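Local coordinates for F1 capsule-anchoring protein (Yersinia pestis, PDB 2XET), which serves as the outer-membrane usher of the F1 capsule, its C-terminal domain taking part in assembly of the F1 antigen, at residues L45-K50 with N66-E71; F5-R10 with R80-C85. All blocks are in the same frame, centred on the assembly; numbering follows the deposited sequence.

Two strand pairings of one sheet show how a small beta domain combines antiparallel and parallel neighbours. Contact 1 joins strands 48-54 and 62-68 as a hairpin near the surface; contact 2 joins the first strand, 2-10, to the last, 79-87, and so closes a loop of chain within which contact 1 is nested. Their centres lie about 12 Å apart. Strands 62-68 and 79-87 are themselves neighbours, and the two contacts meet through apolar atoms: Val-67 CG2 lies 3.8 Å from Leu-6 CD2, and Leu-69 CD2 3.9 Å from Leu-81 CD1. A sulfate ion, held by Arg-80, belongs to contact 2.

Contact 1: residues L45-K50 with N66-E71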
# COMPACT_ATOMS: atom_id res chain seq x y z
N LEU A 45 5.15 -3.76 9.98
CA LEU A 45 5.51 -4.44 8.74
C LEU A 45 6.91 -5.03 8.81
O LEU A 45 7.81 -4.44 9.41
CB LEU A 45 5.46 -3.46 7.57
CG LEU A 45 4.10 -2.90 7.17
CD1 LEU A 45 4.26 -1.95 5.99
CD2 LEU A 45 3.15 -4.02 6.81
N PRO A 46 7.12 -6.19 8.14
CA PRO A 46 8.45 -6.76 7.97
C PRO A 46 9.22 -5.99 6.89
O PRO A 46 8.68 -5.08 6.27
CB PRO A 46 8.14 -8.18 7.50
CG PRO A 46 6.89 -8.01 6.68
CD PRO A 46 6.09 -7.01 7.47
N LYS A 47 10.48 -6.37 6.67
CA LYS A 47 11.28 -5.68 5.66
C LYS A 47 10.66 -5.70 4.25
O LYS A 47 10.72 -4.71 3.53
CB LYS A 47 12.72 -6.22 5.62
CG LYS A 47 13.60 -5.46 4.63
CD LYS A 47 15.06 -5.85 4.72
CE LYS A 47 15.80 -5.50 3.43
NZ LYS A 47 15.42 -4.17 2.84
N LYS A 48 10.05 -6.82 3.87
CA LYS A 48 9.47 -6.97 2.54
C LYS A 48 8.05 -7.50 2.65
O LYS A 48 7.83 -8.56 3.26
CB LYS A 48 10.31 -7.93 1.71
CG LYS A 48 11.71 -7.39 1.43
CD LYS A 48 12.51 -8.30 0.50
CE LYS A 48 13.58 -7.48 -0.25
NZ LYS A 48 14.29 -6.52 0.66
N SER A 49 7.11 -6.76 2.07
CA SER A 49 5.69 -7.13 2.05
C SER A 49 5.11 -7.03 0.64
O SER A 49 5.69 -6.38 -0.24
CB SER A 49 4.89 -6.21 2.98
OG SER A 49 5.35 -6.32 4.29
N LYS A 50 3.95 -7.66 0.45
CA LYS A 50 3.17 -7.51 -0.78
C LYS A 50 1.76 -7.13 -0.35
O LYS A 50 1.21 -7.75 0.57
CB LYS A 50 3.13 -8.81 -1.58
CG LYS A 50 4.51 -9.18 -2.20
CD LYS A 50 4.46 -10.47 -3.00
CE LYS A 50 5.87 -10.84 -3.45
NZ LYS A 50 6.36 -9.87 -4.47
N ASN A 66 4.57 -4.10 -4.19
CA ASN A 66 5.57 -4.55 -3.21
C ASN A 66 5.96 -3.40 -2.29
O ASN A 66 6.03 -2.23 -2.72
CB ASN A 66 6.82 -5.09 -3.91
CG ASN A 66 6.53 -6.32 -4.77
OD1 ASN A 66 5.73 -7.19 -4.40
ND2 ASN A 66 7.18 -6.39 -5.93
N VAL A 67 6.18 -3.71 -1.02
CA VAL A 67 6.56 -2.70 -0.02
C VAL A 67 7.89 -3.13 0.61
O VAL A 67 7.93 -4.07 1.41
CB VAL A 67 5.46 -2.52 1.08
CG1 VAL A 67 5.81 -1.34 2.01
CG2 VAL A 67 4.08 -2.25 0.44
N VAL A 68 8.97 -2.44 0.22
CA VAL A 68 10.33 -2.78 0.66
C VAL A 68 10.86 -1.63 1.51
O VAL A 68 10.96 -0.51 1.04
CB VAL A 68 11.27 -3.03 -0.56
CG1 VAL A 68 12.70 -3.35 -0.10
CG2 VAL A 68 10.71 -4.16 -1.43
N LEU A 69 11.14 -1.92 2.78
CA LEU A 69 11.64 -0.94 3.73
C LEU A 69 13.15 -0.98 3.74
O LEU A 69 13.74 -2.05 3.55
CB LEU A 69 11.15 -1.26 5.15
CG LEU A 69 9.64 -1.25 5.37
CD1 LEU A 69 9.35 -1.63 6.82
CD2 LEU A 69 9.04 0.10 5.03
N PRO A 70 13.78 0.18 4.00
CA PRO A 70 15.22 0.19 4.27
C PRO A 70 15.59 -0.73 5.45
O PRO A 70 14.73 -1.06 6.25
CB PRO A 70 15.50 1.66 4.61
CG PRO A 70 14.43 2.43 3.84
CD PRO A 70 13.21 1.55 3.99
N GLU A 71 16.85 -1.15 5.52
CA GLU A 71 17.29 -2.16 6.50
C GLU A 71 17.26 -1.71 7.96
O GLU A 71 17.08 -2.54 8.85
CB GLU A 71 18.71 -2.65 6.17
CG GLU A 71 19.74 -1.53 5.99
CD GLU A 71 21.13 -2.03 5.59
OE1 GLU A 71 22.07 -1.21 5.55
OE2 GLU A 71 21.30 -3.24 5.31
O HOH W 1 7.19 -4.26 4.16
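With CG anti to the carbonyl carbon in both Lys-50 (chi1 -69°) and Asn-66, the two side chains run alongside each other, and the bend at the end of the lysine brings NZ to Asn-66 OD1 at 2.8 Å. The ammonium nitrogen stands above the plane of the amide carbonyl, while the lysine's own CG packs against the same oxygen. Lys-47 reaches across in another way: its CG is anti to the backbone N, and the long chain lies beside the Leu-69 carbonyl until NZ meets Leu-69 O at 2.8 Å, nearly in line with the C=O bond. Leu-69 N in turn gives a straight bond to Lys-47 O, so backbone and side chain of one lysine grip both polar backbone atoms of Leu-69. This doubled link lies where a beta hairpin of the PapC C-terminal domain (transthyretin clan), strands 48-54 and 62-68, runs out into loop. Within the ladder, Ser-49 and Val-67 form the antiparallel hydrogen-bonded pair, with Val-67 N 2.8 Å from Ser-49 O. The neighbouring pairs, Lys-48 with Val-68 and Lys-50 with Asn-66, are non-hydrogen-bonded and carry their side chains on the other face. There Lys-48 NZ curls to 3.6 Å from Val-68 CG1. A water takes a bond from Ser-49 OG and donates to Pro-46 O and to Val-67 O, the latter at 2.9 Å, tying the turn to the hairpin. Beside it Leu-69 CD1 approaches Pro-46 O at 3.6 Å, and Leu-45 CD1 touches Val-67 CG1; Leu-4 of strand 2-10 packs against Leu-45, Val-67 and Leu-69.

Contact 2: residues F5-R10 with R80-C85; sequences FLHLKR and RLSTTC. With SO4 (sulfate ion), chain C.
A parallel pairing of the first and last strands of the domain, set in an otherwise antiparallel sheet, brings Phe-5 to Arg-10 beside Arg-80 to Cys-85. The ladder runs from Leu-81 N, 2.9 Å from Phe-5 O, through His-7 N and Leu-81 O to Cys-85 N, 2.8 Å from Lys-9 O. Its centre is less tight: Thr-83 N reaches His-7 O at 3.1 Å, and the bond from Lys-9 N to Thr-83 O is weak. On the exposed face, Arg-80 bends at chi2 (75°), which turns its guanidinium back over the neighbouring strand; NH1 lies 3.5 Å from Phe-5 CB, and the ring and guanidinium planes stand 53° apart. The same group presents its edge to a sulfate ion, probably from the crystallisation liquor, with NH1 bonded to O1 at 3.0 Å and NH2 to O2 at 2.8 Å. This two-pronged grip limits the rotation of the guanidinium, and Asn-37 provides the anion with a further hydrogen bond. The reverse face is largely apolar around Leu-6 and Leu-8. Thr-83 CG2, placed between its backbone N and carbonyl carbon, touches Leu-8 CD2 at 3.8 Å alongside and Leu-6 CD1 at a slant. Cys-85, whose CB packs near Leu-8 CD2, forms a disulfide with Cys-63 and so fastens strand 79-87 to strand 62-68. Leu-6 and Leu-8 also press on Ile-51 and Val-53, respectively, of strand 48-54, while the backbone of strand 2-10 bonds on its other edge to strand 39-45.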
# COMPACT_ATOMS: atom_id res chain seq x y z
N PHE A 5 4.67 5.91 5.71
CA PHE A 5 3.70 6.57 4.85
C PHE A 5 4.02 6.03 3.45
O PHE A 5 5.17 6.16 2.98
CB PHE A 5 3.92 8.08 4.84
CG PHE A 5 3.62 8.75 6.17
CD1 PHE A 5 2.33 9.23 6.44
CD2 PHE A 5 4.61 8.90 7.13
CE1 PHE A 5 2.05 9.84 7.67
CE2 PHE A 5 4.34 9.50 8.36
CZ PHE A 5 3.05 9.97 8.62
N LEU A 6 3.01 5.46 2.80
CA LEU A 6 3.19 4.92 1.45
C LEU A 6 2.34 5.64 0.41
O LEU A 6 1.11 5.64 0.50
CB LEU A 6 2.85 3.42 1.44
CG LEU A 6 3.09 2.66 0.14
CD1 LEU A 6 4.57 2.64 -0.21
CD2 LEU A 6 2.53 1.24 0.28
N HIS A 7 3.00 6.31 -0.54
CA HIS A 7 2.29 7.01 -1.59
C HIS A 7 2.12 6.07 -2.75
O HIS A 7 3.10 5.60 -3.32
CB HIS A 7 3.08 8.26 -2.06
CG HIS A 7 2.33 9.12 -3.03
ND1 HIS A 7 2.97 9.97 -3.91
CD2 HIS A 7 1.00 9.27 -3.27
CE1 HIS A 7 2.07 10.60 -4.65
NE2 HIS A 7 0.87 10.19 -4.28
N LEU A 8 0.86 5.77 -3.08
CA LEU A 8 0.54 4.83 -4.14
C LEU A 8 0.09 5.55 -5.39
O LEU A 8 -0.63 6.53 -5.29
CB LEU A 8 -0.58 3.88 -3.67
CG LEU A 8 -0.22 2.91 -2.55
CD1 LEU A 8 -1.51 2.42 -1.87
CD2 LEU A 8 0.60 1.72 -3.08
N LYS A 9 0.48 5.07 -6.56
CA LYS A 9 -0.08 5.57 -7.82
C LYS A 9 -0.33 4.35 -8.70
O LYS A 9 0.49 3.42 -8.69
CB LYS A 9 0.87 6.57 -8.50
CG LYS A 9 0.25 7.29 -9.71
CD LYS A 9 1.10 8.45 -10.23
CE LYS A 9 2.54 8.00 -10.48
NZ LYS A 9 3.37 8.98 -11.23
N ARG A 10 -1.45 4.34 -9.44
CA ARG A 10 -1.75 3.22 -10.31
C ARG A 10 -0.76 3.17 -11.48
O ARG A 10 -0.17 4.20 -11.86
CB ARG A 10 -3.17 3.34 -10.86
CG ARG A 10 -4.27 3.10 -9.80
CD ARG A 10 -5.56 3.82 -10.20
NE ARG A 10 -6.00 3.54 -11.57
CZ ARG A 10 -7.22 3.14 -11.91
NH1 ARG A 10 -8.15 2.95 -10.99
NH2 ARG A 10 -7.52 2.94 -13.18
N ARG A 80 8.91 7.88 4.35
CA ARG A 80 8.00 8.46 3.39
C ARG A 80 8.38 7.78 2.06
O ARG A 80 9.39 8.17 1.44
CB ARG A 80 8.30 9.96 3.36
CG ARG A 80 7.34 10.84 2.66
CD ARG A 80 6.06 11.10 3.41
NE ARG A 80 5.17 11.78 2.49
CZ ARG A 80 3.86 11.87 2.63
NH1 ARG A 80 3.25 11.32 3.69
NH2 ARG A 80 3.16 12.50 1.70
N LEU A 81 7.65 6.73 1.69
CA LEU A 81 8.00 5.94 0.51
C LEU A 81 6.94 6.01 -0.58
O LEU A 81 5.77 6.33 -0.31
CB LEU A 81 8.20 4.48 0.92
CG LEU A 81 9.23 4.11 2.01
CD1 LEU A 81 9.46 2.61 2.03
CD2 LEU A 81 10.55 4.85 1.80
N SER A 82 7.35 5.68 -1.81
CA SER A 82 6.44 5.65 -2.95
C SER A 82 6.59 4.34 -3.70
O SER A 82 7.70 3.79 -3.78
CB SER A 82 6.73 6.80 -3.92
OG SER A 82 6.48 8.07 -3.35
N THR A 83 5.49 3.84 -4.24
CA THR A 83 5.58 2.68 -5.12
C THR A 83 4.44 2.64 -6.13
O THR A 83 3.47 3.39 -6.02
CB THR A 83 5.67 1.36 -4.31
OG1 THR A 83 6.14 0.31 -5.17
CG2 THR A 83 4.29 0.98 -3.70
N THR A 84 4.60 1.83 -7.16
CA THR A 84 3.54 1.63 -8.14
C THR A 84 2.58 0.57 -7.68
O THR A 84 2.99 -0.45 -7.12
CB THR A 84 4.13 1.17 -9.48
OG1 THR A 84 5.12 2.09 -9.90
CG2 THR A 84 3.05 1.08 -10.56
N CYS A 85 1.31 0.82 -7.94
CA CYS A 85 0.28 -0.18 -7.72
C CYS A 85 -0.15 -0.68 -9.12
O CYS A 85 -0.80 0.04 -9.89
CB CYS A 85 -0.88 0.45 -6.95
SG CYS A 85 -1.93 -0.67 -5.99
S SO4 C . -0.49 11.71 2.93
O1 SO4 C . 0.27 11.41 4.14
O2 SO4 C . 0.38 12.10 1.82
O3 SO4 C . -1.27 10.56 2.53
O4 SO4 C . -1.37 12.84 3.20